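Local coordinates for Galactose/lactose metabolism regulatory protein GAL80 (Saccharomyces cerevisiae, PDB 3BTV) that represses the galactose and lactose metabolic genes of yeast by binding the activator GAL4 and blocking its activity when no inducing sugar is present, at residues Gln391-Gln395 and Thr404-Ile410. The protein carries 1 engineered substitution. Numbering follows the deposited sequence.
Sequences QFVMQ and TLMDALI
Thr404 OG1 donates a hydrogen bond of 2.7 Å to Val393 O, reaching the carbonyl somewhat out of its plane (19°), and at the same time accepts from Met406 N as N-cap of helix 405-424, which starts here against strand 148-152 of the parallel Rossmann sheet and Tyr139 of helix 132-143. Its chi1 of 71° sets OG1 between the backbone N and the carbonyl carbon, where it can serve both partners, while CG2 rests obliquely against the ring of Phe392 (CE2, 3.6 Å). Asp407 completes the capping box: its OD2 takes Thr404 N on the anti lone pair at 2.8 Å and Gln395 N on the syn lone pair at 2.9 Å. The other oxygen, OD1, accepts from Gly396 N, and Arg156, hydrogen-bonded to Gln395 OE1, forms a long, weak ion pair with Asp407 OD1. Met394 CE presses on Ile410 CD1 at 3.4 Å, tighter than usual van der Waals contact, the two side chains crossing at about a right angle. The looser side is that of Val393, which is exposed and brings CG1 no nearer than 4.2 Å to Met406 CG. With an alanine in place of Asp407, Thr404 N, Gln395 N and Gly396 N would probably be left without their acceptors, the Val393–Thr404 bond still tying loop to helix start. The capping chemistry thus reaches beyond the helix: the same threonine and aspartate that close its first turn also fasten the preceding loop to it.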
# COMPACT_ATOMS: atom_id res chain seq x y z
N GLN B 391 -33.96 8.26 -19.96
CA GLN B 391 -32.56 8.12 -20.34
C GLN B 391 -31.63 9.08 -19.63
O GLN B 391 -31.90 10.28 -19.54
CB GLN B 391 -32.43 8.28 -21.85
CG GLN B 391 -31.10 7.83 -22.41
CD GLN B 391 -31.23 7.33 -23.83
OE1 GLN B 391 -32.35 7.19 -24.34
NE2 GLN B 391 -30.10 7.06 -24.46
N PHE B 392 -30.52 8.54 -19.14
CA PHE B 392 -29.50 9.33 -18.46
C PHE B 392 -28.12 8.91 -18.96
O PHE B 392 -27.92 7.76 -19.35
CB PHE B 392 -29.60 9.17 -16.94
CG PHE B 392 -29.48 7.75 -16.47
CD1 PHE B 392 -30.61 6.95 -16.36
CD2 PHE B 392 -28.25 7.21 -16.12
CE1 PHE B 392 -30.51 5.63 -15.92
CE2 PHE B 392 -28.14 5.89 -15.68
CZ PHE B 392 -29.28 5.11 -15.58
N VAL B 393 -27.19 9.85 -18.94
CA VAL B 393 -25.85 9.64 -19.50
C VAL B 393 -25.01 8.68 -18.65
O VAL B 393 -24.31 7.82 -19.18
CB VAL B 393 -25.09 10.97 -19.65
CG1 VAL B 393 -23.69 10.72 -20.20
CG2 VAL B 393 -25.85 11.91 -20.57
N MET B 394 -25.07 8.85 -17.34
CA MET B 394 -24.21 8.07 -16.46
C MET B 394 -24.77 8.03 -15.05
O MET B 394 -25.47 8.96 -14.62
CB MET B 394 -22.81 8.68 -16.42
CG MET B 394 -22.76 10.11 -15.89
SD MET B 394 -21.13 10.87 -16.10
CE MET B 394 -20.17 9.84 -14.99
N GLN B 395 -24.46 6.97 -14.32
CA GLN B 395 -24.90 6.88 -12.95
C GLN B 395 -24.06 7.84 -12.11
O GLN B 395 -24.58 8.49 -11.20
CB GLN B 395 -24.77 5.46 -12.41
CG GLN B 395 -25.28 5.32 -10.99
CD GLN B 395 -25.05 3.96 -10.42
OE1 GLN B 395 -24.03 3.34 -10.69
NE2 GLN B 395 -25.99 3.48 -9.60
N THR B 404 -23.55 3.05 -16.78
CA THR B 404 -23.75 3.01 -18.21
C THR B 404 -22.41 2.87 -18.91
O THR B 404 -21.36 2.81 -18.26
CB THR B 404 -24.37 4.32 -18.69
OG1 THR B 404 -23.39 5.37 -18.59
CG2 THR B 404 -25.56 4.69 -17.83
N LEU B 405 -22.43 2.84 -20.23
CA LEU B 405 -21.20 2.80 -21.01
C LEU B 405 -20.31 4.03 -20.77
O LEU B 405 -19.10 3.98 -20.98
CB LEU B 405 -21.52 2.64 -22.50
CG LEU B 405 -21.41 1.21 -23.05
CD1 LEU B 405 -21.87 0.15 -22.04
CD2 LEU B 405 -22.18 1.08 -24.36
N MET B 406 -20.90 5.14 -20.31
CA MET B 406 -20.08 6.29 -19.96
C MET B 406 -19.27 6.02 -18.70
O MET B 406 -18.10 6.40 -18.59
CB MET B 406 -20.93 7.54 -19.77
CG MET B 406 -20.10 8.72 -19.29
SD MET B 406 -18.75 9.07 -20.44
CE MET B 406 -19.61 9.85 -21.78
N ASP B 407 -19.90 5.38 -17.72
CA ASP B 407 -19.18 4.95 -16.53
C ASP B 407 -18.07 3.98 -16.93
O ASP B 407 -16.96 4.04 -16.41
CB ASP B 407 -20.14 4.32 -15.52
CG ASP B 407 -21.16 5.31 -14.98
OD1 ASP B 407 -20.75 6.27 -14.29
OD2 ASP B 407 -22.37 5.13 -15.25
N ALA B 408 -18.37 3.09 -17.86
CA ALA B 408 -17.36 2.17 -18.39
C ALA B 408 -16.21 2.95 -19.03
O ALA B 408 -15.04 2.65 -18.80
CB ALA B 408 -17.98 1.21 -19.42
N LEU B 409 -16.55 3.94 -19.85
CA LEU B 409 -15.55 4.71 -20.59
C LEU B 409 -14.58 5.41 -19.63
O LEU B 409 -13.37 5.32 -19.78
CB LEU B 409 -16.25 5.72 -21.50
CG LEU B 409 -15.37 6.52 -22.45
CD1 LEU B 409 -14.58 5.58 -23.34
CD2 LEU B 409 -16.24 7.46 -23.28
N ILE B 410 -15.13 6.06 -18.62
CA ILE B 410 -14.32 6.74 -17.61
C ILE B 410 -13.37 5.75 -16.92
O ILE B 410 -12.20 6.04 -16.68
CB ILE B 410 -15.23 7.45 -16.60
CG1 ILE B 410 -15.93 8.64 -17.27
CG2 ILE B 410 -14.43 7.88 -15.35
CD1 ILE B 410 -17.17 9.12 -16.52